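Local atomic coordinates of neurotoxin (Clostridium botulinum, PDB entry 2QN0), a protein that acts as the zinc protease light chain of the type C botulinum neurotoxin and probably cleaves SNARE proteins, with dual substrate specificity. Residues Ile241-Thr253 against Tyr261-Phe273. Numbering follows the deposited sequence.
Sequences IAIPNDQTISSVT and YNVKLEYAEIYAF. With ZN (zinc ion), chain B.
A two-stranded antiparallel hairpin, strands 248-253 and 261-266, runs straight into helix 267-273, which carries the zinc ligand Glu269. Ile249, Ser251 and Thr253 form hydrogen-bonded pairs with Leu265, Val263 and Tyr261. Within the Ser251 pair, Ser251 N donates a hydrogen bond to Val263 O. In the return bond, Val263 N reaches Ser251 O at 2.6 Å. At the far end of the ladder the Tyr261 ring folds back over its partner strand, because chi1 of 58° sets CG between the backbone N and the carbonyl carbon. One ring face then covers Thr253 O, with Tyr261 CD2 3.1 Å from that oxygen. Thr253 CG2 touches the phenol end, 3.6 Å from Tyr261 OH, while Thr253 OG1 hydrogen-bonds to Leu376 O. On the same side of the hairpin, Ile249 and Leu265 lie side by side, with Ile249 CG2 3.8 Å from Leu265 CB. Ile249 CG2 also meets Ile270 CD1 of the helix.

Where the strand becomes helix, Tyr267 N donates to Gln247 O at 2.9 Å. The Tyr267 ring lies with one face against the Gln247-Thr248 peptide, and Ile249 CB sits at its edge, 3.9 Å from Tyr267 CE1. Water 1 accepts from Ala268 N and lies within bonding distance of Pro244 O, joining the 244-247 type I turn to the first helical turn. Ile243 CG2 packs on Tyr267 CB at 4.1 Å, and Phe289 of helix 283-304 adjoins Ile243. Glu269 OE1 binds zinc at 2.1 Å, alongside His229, His233 and water 2. The hairpin thus adjoins the helix supplying the third protein ligand of an HExxH zinc site, as in clostridial neurotoxin proteases.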
ATOM      1  N   ILE A 241       0.727  -4.605 -13.112  1.00 14.63           N
ATOM      2  CA  ILE A 241      -0.495  -5.324 -13.444  1.00 14.55           C
ATOM      3  C   ILE A 241      -1.744  -4.691 -12.837  1.00 15.18           C
ATOM      4  O   ILE A 241      -2.784  -5.342 -12.719  1.00 15.30           O
ATOM      5  CB  ILE A 241      -0.416  -6.799 -13.000  1.00 14.08           C
ATOM      6  CG1 ILE A 241      -0.241  -6.887 -11.480  1.00 14.70           C
ATOM      7  CG2 ILE A 241       0.742  -7.484 -13.714  1.00 14.97           C
ATOM      8  CD1 ILE A 241      -0.463  -8.273 -10.921  1.00 17.79           C
ATOM      9  N   ALA A 242      -1.647  -3.421 -12.454  1.00 15.35           N
ATOM     10  CA  ALA A 242      -2.793  -2.723 -11.873  1.00 16.44           C
ATOM     11  C   ALA A 242      -3.928  -2.638 -12.892  1.00 17.92           C
ATOM     12  O   ALA A 242      -3.688  -2.439 -14.085  1.00 15.96           O
ATOM     13  CB  ALA A 242      -2.385  -1.316 -11.428  1.00 16.62           C
ATOM     14  N   ILE A 243      -5.160  -2.801 -12.421  1.00 18.63           N
ATOM     15  CA  ILE A 243      -6.332  -2.722 -13.295  1.00 20.10           C
ATOM     16  C   ILE A 243      -6.863  -1.295 -13.236  1.00 20.14           C
ATOM     17  O   ILE A 243      -7.015  -0.734 -12.150  1.00 19.33           O
ATOM     18  CB  ILE A 243      -7.458  -3.672 -12.825  1.00 21.45           C
ATOM     19  CG1 ILE A 243      -6.924  -5.101 -12.680  1.00 24.52           C
ATOM     20  CG2 ILE A 243      -8.626  -3.622 -13.812  1.00 20.81           C
ATOM     21  CD1 ILE A 243      -6.462  -5.724 -13.968  1.00 26.95           C
ATOM     22  N   PRO A 244      -7.146  -0.683 -14.398  1.00 20.61           N
ATOM     23  CA  PRO A 244      -7.659   0.690 -14.418  1.00 21.35           C
ATOM     24  C   PRO A 244      -8.883   0.840 -13.517  1.00 22.79           C
ATOM     25  O   PRO A 244      -9.710  -0.069 -13.422  1.00 20.05           O
ATOM     26  CB  PRO A 244      -7.986   0.914 -15.893  1.00 22.58           C
ATOM     27  CG  PRO A 244      -6.974   0.062 -16.587  1.00 21.73           C
ATOM     28  CD  PRO A 244      -7.010  -1.207 -15.769  1.00 20.97           C
ATOM     29  N   ASN A 245      -8.998   1.991 -12.860  1.00 23.84           N
ATOM     30  CA  ASN A 245     -10.113   2.240 -11.953  1.00 28.35           C
ATOM     31  C   ASN A 245     -11.484   2.277 -12.627  1.00 28.41           C
ATOM     32  O   ASN A 245     -12.508   2.254 -11.946  1.00 28.58           O
ATOM     33  CB  ASN A 245      -9.882   3.541 -11.176  1.00 33.35           C
ATOM     34  CG  ASN A 245      -9.615   4.725 -12.081  1.00 38.80           C
ATOM     35  OD1 ASN A 245     -10.391   5.015 -12.993  1.00 41.17           O
ATOM     36  ND2 ASN A 245      -8.512   5.422 -11.830  1.00 41.95           N
ATOM     37  N   ASP A 246     -11.510   2.328 -13.956  1.00 27.72           N
ATOM     38  CA  ASP A 246     -12.780   2.359 -14.679  1.00 29.40           C
ATOM     39  C   ASP A 246     -13.374   0.963 -14.858  1.00 27.65           C
ATOM     40  O   ASP A 246     -14.475   0.811 -15.388  1.00 26.76           O
ATOM     41  CB  ASP A 246     -12.607   3.028 -16.048  1.00 33.65           C
ATOM     42  CG  ASP A 246     -11.507   2.394 -16.877  1.00 36.40           C
ATOM     43  OD1 ASP A 246     -11.538   1.162 -17.071  1.00 39.91           O
ATOM     44  OD2 ASP A 246     -10.612   3.131 -17.340  1.00 43.67           O
ATOM     45  N   GLN A 247     -12.635  -0.054 -14.425  1.00 23.93           N
ATOM     46  CA  GLN A 247     -13.098  -1.440 -14.510  1.00 21.60           C
ATOM     47  C   GLN A 247     -13.805  -1.732 -13.192  1.00 20.97           C
ATOM     48  O   GLN A 247     -13.163  -1.933 -12.167  1.00 17.37           O
ATOM     49  CB  GLN A 247     -11.908  -2.379 -14.704  1.00 20.61           C
ATOM     50  CG  GLN A 247     -11.169  -2.140 -16.007  1.00 22.02           C
ATOM     51  CD  GLN A 247     -12.077  -2.296 -17.214  1.00 24.65           C
ATOM     52  OE1 GLN A 247     -12.666  -3.353 -17.424  1.00 28.17           O
ATOM     53  NE2 GLN A 247     -12.196  -1.242 -18.007  1.00 26.31           N
ATOM     54  N   THR A 248     -15.132  -1.766 -13.225  1.00 19.05           N
ATOM     55  CA  THR A 248     -15.910  -1.957 -12.006  1.00 18.21           C
ATOM     56  C   THR A 248     -17.151  -2.819 -12.184  1.00 19.54           C
ATOM     57  O   THR A 248     -17.538  -3.153 -13.301  1.00 16.92           O
ATOM     58  CB  THR A 248     -16.414  -0.599 -11.499  1.00 20.10           C
ATOM     59  OG1 THR A 248     -17.293  -0.037 -12.485  1.00 20.76           O
ATOM     60  CG2 THR A 248     -15.262   0.367 -11.285  1.00 17.65           C
ATOM     61  N   ILE A 249     -17.766  -3.170 -11.058  1.00 17.95           N
ATOM     62  CA  ILE A 249     -19.015  -3.918 -11.046  1.00 17.00           C
ATOM     63  C   ILE A 249     -19.931  -3.148 -10.093  1.00 19.84           C
ATOM     64  O   ILE A 249     -19.563  -2.874  -8.949  1.00 19.02           O
ATOM     65  CB  ILE A 249     -18.829  -5.386 -10.576  1.00 18.12           C
ATOM     66  CG1 ILE A 249     -20.196  -6.075 -10.503  1.00 14.78           C
ATOM     67  CG2 ILE A 249     -18.107  -5.439  -9.231  1.00 16.45           C
ATOM     68  CD1 ILE A 249     -20.119  -7.554 -10.185  1.00 17.10           C
ATOM     69  N   SER A 250     -21.111  -2.763 -10.573  1.00 17.68           N
ATOM     70  CA  SER A 250     -22.044  -1.997  -9.751  1.00 17.34           C
ATOM     71  C   SER A 250     -22.578  -2.829  -8.596  1.00 18.24           C
ATOM     72  O   SER A 250     -23.187  -3.881  -8.798  1.00 17.99           O
ATOM     73  CB  SER A 250     -23.194  -1.467 -10.614  1.00 18.12           C
ATOM     74  OG  SER A 250     -22.709  -0.485 -11.513  1.00 20.94           O
ATOM     75  N   SER A 251     -22.346  -2.338  -7.380  1.00 18.79           N
ATOM     76  CA  SER A 251     -22.747  -3.049  -6.173  1.00 19.77           C
ATOM     77  C   SER A 251     -23.381  -2.116  -5.144  1.00 18.08           C
ATOM     78  O   SER A 251     -23.640  -0.948  -5.420  1.00 20.02           O
ATOM     79  CB  SER A 251     -21.517  -3.705  -5.536  1.00 21.70           C
ATOM     80  OG  SER A 251     -20.689  -4.320  -6.509  1.00 25.62           O
ATOM     81  N   VAL A 252     -23.611  -2.654  -3.951  1.00 20.92           N
ATOM     82  CA  VAL A 252     -24.192  -1.884  -2.860  1.00 22.20           C
ATOM     83  C   VAL A 252     -23.521  -2.251  -1.543  1.00 23.24           C
ATOM     84  O   VAL A 252     -22.914  -3.311  -1.408  1.00 23.95           O
ATOM     85  CB  VAL A 252     -25.708  -2.155  -2.704  1.00 22.48           C
ATOM     86  CG1 VAL A 252     -26.450  -1.760  -3.980  1.00 24.48           C
ATOM     87  CG2 VAL A 252     -25.942  -3.619  -2.368  1.00 23.17           C
ATOM     88  N   THR A 253     -23.635  -1.356  -0.572  1.00 25.79           N
ATOM     89  CA  THR A 253     -23.076  -1.582   0.751  1.00 27.28           C
ATOM     90  C   THR A 253     -23.700  -0.518   1.643  1.00 30.29           C
ATOM     91  O   THR A 253     -24.446   0.337   1.163  1.00 30.07           O
ATOM     92  CB  THR A 253     -21.531  -1.448   0.754  1.00 28.07           C
ATOM     93  OG1 THR A 253     -21.017  -1.888   2.019  1.00 26.99           O
ATOM     94  CG2 THR A 253     -21.111  -0.005   0.508  1.00 26.72           C
ATOM     95  N   TYR A 261     -26.539   1.544  -0.120  1.00 41.29           N
ATOM     96  CA  TYR A 261     -26.395   2.474  -1.239  1.00 38.99           C
ATOM     97  C   TYR A 261     -25.483   1.880  -2.314  1.00 37.68           C
ATOM     98  O   TYR A 261     -24.602   1.082  -2.016  1.00 35.19           O
ATOM     99  CB  TYR A 261     -25.830   3.808  -0.744  1.00 38.03           C
ATOM    100  CG  TYR A 261     -24.496   3.694  -0.046  1.00 40.09           C
ATOM    101  CD1 TYR A 261     -23.301   3.776  -0.760  1.00 39.64           C
ATOM    102  CD2 TYR A 261     -24.429   3.481   1.330  1.00 39.09           C
ATOM    103  CE1 TYR A 261     -22.070   3.646  -0.120  1.00 39.29           C
ATOM    104  CE2 TYR A 261     -23.205   3.348   1.977  1.00 39.70           C
ATOM    105  CZ  TYR A 261     -22.032   3.430   1.248  1.00 38.82           C
ATOM    106  OH  TYR A 261     -20.825   3.283   1.889  1.00 39.78           O
ATOM    107  N   ASN A 262     -25.699   2.274  -3.564  1.00 37.97           N
ATOM    108  CA  ASN A 262     -24.911   1.754  -4.675  1.00 37.26           C
ATOM    109  C   ASN A 262     -23.491   2.315  -4.779  1.00 34.67           C
ATOM    110  O   ASN A 262     -23.236   3.479  -4.480  1.00 33.45           O
ATOM    111  CB  ASN A 262     -25.659   1.987  -5.991  1.00 42.30           C
ATOM    112  CG  ASN A 262     -26.013   3.440  -6.207  1.00 45.93           C
ATOM    113  OD1 ASN A 262     -25.134   4.290  -6.341  1.00 48.68           O
ATOM    114  ND2 ASN A 262     -27.308   3.735  -6.240  1.00 47.84           N
ATOM    115  N   VAL A 263     -22.570   1.462  -5.211  1.00 30.52           N
ATOM    116  CA  VAL A 263     -21.174   1.842  -5.362  1.00 27.66           C
ATOM    117  C   VAL A 263     -20.561   1.079  -6.531  1.00 24.91           C
ATOM    118  O   VAL A 263     -20.999  -0.025  -6.856  1.00 24.69           O
ATOM    119  CB  VAL A 263     -20.369   1.510  -4.083  1.00 28.18           C
ATOM    120  CG1 VAL A 263     -20.454   0.018  -3.789  1.00 26.98           C
ATOM    121  CG2 VAL A 263     -18.918   1.927  -4.253  1.00 30.27           C
ATOM    122  N   LYS A 264     -19.560   1.673  -7.169  1.00 22.99           N
ATOM    123  CA  LYS A 264     -18.882   1.014  -8.279  1.00 24.49           C
ATOM    124  C   LYS A 264     -17.640   0.329  -7.728  1.00 24.78           C
ATOM    125  O   LYS A 264     -16.604   0.967  -7.532  1.00 24.99           O
ATOM    126  CB  LYS A 264     -18.484   2.032  -9.351  1.00 25.96           C
ATOM    127  CG  LYS A 264     -19.669   2.643 -10.087  1.00 31.61           C
ATOM    128  CD  LYS A 264     -19.210   3.555 -11.212  1.00 35.86           C
ATOM    129  CE  LYS A 264     -20.402   4.108 -11.979  1.00 40.08           C
ATOM    130  NZ  LYS A 264     -19.986   4.990 -13.106  1.00 42.55           N
ATOM    131  N   LEU A 265     -17.758  -0.971  -7.470  1.00 21.43           N
ATOM    132  CA  LEU A 265     -16.655  -1.757  -6.925  1.00 19.50           C
ATOM    133  C   LEU A 265     -15.571  -1.989  -7.972  1.00 19.64           C
ATOM    134  O   LEU A 265     -15.790  -2.676  -8.974  1.00 16.57           O
ATOM    135  CB  LEU A 265     -17.179  -3.100  -6.405  1.00 19.59           C
ATOM    136  CG  LEU A 265     -16.151  -4.061  -5.795  1.00 20.79           C
ATOM    137  CD1 LEU A 265     -15.437  -3.379  -4.630  1.00 21.57           C
ATOM    138  CD2 LEU A 265     -16.847  -5.329  -5.329  1.00 20.95           C
ATOM    139  N   GLU A 266     -14.399  -1.411  -7.736  1.00 17.03           N
ATOM    140  CA  GLU A 266     -13.284  -1.553  -8.666  1.00 17.28           C
ATOM    141  C   GLU A 266     -12.690  -2.951  -8.639  1.00 17.08           C
ATOM    142  O   GLU A 266     -12.582  -3.576  -7.580  1.00 15.18           O
ATOM    143  CB  GLU A 266     -12.188  -0.539  -8.337  1.00 19.47           C
ATOM    144  CG  GLU A 266     -12.661   0.898  -8.285  1.00 24.76           C
ATOM    145  CD  GLU A 266     -11.529   1.856  -7.982  1.00 31.03           C
ATOM    146  OE1 GLU A 266     -10.648   1.493  -7.177  1.00 34.88           O
ATOM    147  OE2 GLU A 266     -11.522   2.972  -8.540  1.00 35.22           O
ATOM    148  N   TYR A 267     -12.302  -3.446  -9.811  1.00 13.52           N
ATOM    149  CA  TYR A 267     -11.704  -4.766  -9.892  1.00 12.86           C
ATOM    150  C   TYR A 267     -10.380  -4.769  -9.126  1.00 13.28           C
ATOM    151  O   TYR A 267      -9.945  -5.804  -8.632  1.00 12.69           O
ATOM    152  CB  TYR A 267     -11.495  -5.160 -11.358  1.00 12.94           C
ATOM    153  CG  TYR A 267     -12.797  -5.477 -12.083  1.00 13.67           C
ATOM    154  CD1 TYR A 267     -14.022  -5.426 -11.415  1.00 15.97           C
ATOM    155  CD2 TYR A 267     -12.798  -5.851 -13.427  1.00 17.29           C
ATOM    156  CE1 TYR A 267     -15.217  -5.745 -12.066  1.00 17.93           C
ATOM    157  CE2 TYR A 267     -13.991  -6.169 -14.089  1.00 17.84           C
ATOM    158  CZ  TYR A 267     -15.192  -6.117 -13.398  1.00 19.71           C
ATOM    159  OH  TYR A 267     -16.366  -6.450 -14.036  1.00 18.55           O
ATOM    160  N   ALA A 268      -9.754  -3.602  -9.027  1.00 13.72           N
ATOM    161  CA  ALA A 268      -8.493  -3.476  -8.292  1.00 14.11           C
ATOM    162  C   ALA A 268      -8.730  -3.827  -6.820  1.00 14.03           C
ATOM    163  O   ALA A 268      -7.883  -4.448  -6.170  1.00 14.73           O
ATOM    164  CB  ALA A 268      -7.961  -2.053  -8.412  1.00 14.99           C
ATOM    165  N   GLU A 269      -9.886  -3.426  -6.297  1.00 13.13           N
ATOM    166  CA  GLU A 269     -10.232  -3.712  -4.909  1.00 13.98           C
ATOM    167  C   GLU A 269     -10.522  -5.197  -4.736  1.00 13.70           C
ATOM    168  O   GLU A 269     -10.148  -5.807  -3.733  1.00 12.39           O
ATOM    169  CB  GLU A 269     -11.461  -2.904  -4.483  1.00 13.90           C
ATOM    170  CG  GLU A 269     -11.236  -1.401  -4.427  1.00 13.61           C
ATOM    171  CD  GLU A 269     -10.130  -1.033  -3.456  1.00 14.98           C
ATOM    172  OE1 GLU A 269      -9.734  -1.914  -2.669  1.00 14.18           O
ATOM    173  OE2 GLU A 269      -9.671   0.125  -3.476  1.00 15.12           O
ATOM    174  N   ILE A 270     -11.203  -5.778  -5.717  1.00 14.22           N
ATOM    175  CA  ILE A 270     -11.534  -7.192  -5.664  1.00 13.17           C
ATOM    176  C   ILE A 270     -10.267  -8.043  -5.575  1.00 12.15           C
ATOM    177  O   ILE A 270     -10.215  -9.012  -4.817  1.00 14.29           O
ATOM    178  CB  ILE A 270     -12.377  -7.604  -6.901  1.00 14.96           C
ATOM    179  CG1 ILE A 270     -13.768  -6.963  -6.804  1.00 15.52           C
ATOM    180  CG2 ILE A 270     -12.494  -9.127  -6.984  1.00 14.23           C
ATOM    181  CD1 ILE A 270     -14.693  -7.282  -7.972  1.00 17.58           C
ATOM    182  N   TYR A 271      -9.240  -7.688  -6.341  1.00 11.70           N
ATOM    183  CA  TYR A 271      -7.999  -8.451  -6.291  1.00 11.78           C
ATOM    184  C   TYR A 271      -7.230  -8.207  -4.996  1.00 12.36           C
ATOM    185  O   TYR A 271      -6.660  -9.136  -4.425  1.00 13.01           O
ATOM    186  CB  TYR A 271      -7.112  -8.129  -7.491  1.00 12.92           C
ATOM    187  CG  TYR A 271      -7.453  -8.954  -8.718  1.00 15.73           C
ATOM    188  CD1 TYR A 271      -7.672 -10.330  -8.615  1.00 17.33           C
ATOM    189  CD2 TYR A 271      -7.529  -8.368  -9.979  1.00 19.60           C
ATOM    190  CE1 TYR A 271      -7.958 -11.104  -9.749  1.00 19.11           C
ATOM    191  CE2 TYR A 271      -7.811  -9.130 -11.114  1.00 20.88           C
ATOM    192  CZ  TYR A 271      -8.022 -10.494 -10.991  1.00 20.81           C
ATOM    193  OH  TYR A 271      -8.280 -11.242 -12.117  1.00 21.84           O
ATOM    194  N   ALA A 272      -7.212  -6.962  -4.532  1.00 10.96           N
ATOM    195  CA  ALA A 272      -6.508  -6.642  -3.289  1.00 11.44           C
ATOM    196  C   ALA A 272      -7.138  -7.401  -2.114  1.00 13.39           C
ATOM    197  O   ALA A 272      -6.438  -7.866  -1.208  1.00 13.00           O
ATOM    198  CB  ALA A 272      -6.554  -5.140  -3.032  1.00 11.97           C
ATOM    199  N   PHE A 273      -8.463  -7.530  -2.132  1.00 13.22           N
ATOM    200  CA  PHE A 273      -9.157  -8.247  -1.068  1.00 13.37           C
ATOM    201  C   PHE A 273      -9.010  -9.754  -1.276  1.00 15.59           C
ATOM    202  O   PHE A 273      -8.626 -10.481  -0.361  1.00 15.37           O
ATOM    203  CB  PHE A 273     -10.642  -7.871  -1.030  1.00 14.10           C
ATOM    204  CG  PHE A 273     -11.380  -8.494   0.119  1.00 14.84           C
ATOM    205  CD1 PHE A 273     -11.201  -8.020   1.418  1.00 14.75           C
ATOM    206  CD2 PHE A 273     -12.194  -9.605  -0.083  1.00 14.03           C
ATOM    207  CE1 PHE A 273     -11.820  -8.652   2.500  1.00 13.63           C
ATOM    208  CE2 PHE A 273     -12.817 -10.245   0.993  1.00 12.66           C
ATOM    209  CZ  PHE A 273     -12.627  -9.765   2.287  1.00 14.44           C
TER
HETATM  210 ZN    ZN B 431      -8.031  -1.212  -1.730  1.00 16.27          ZN
HETATM  211  O   HOH W   1     -10.237  -1.506 -11.078  1.00 20.81           O
HETATM  212  O   HOH W   2      -7.844   0.594  -0.712  1.00 15.79           O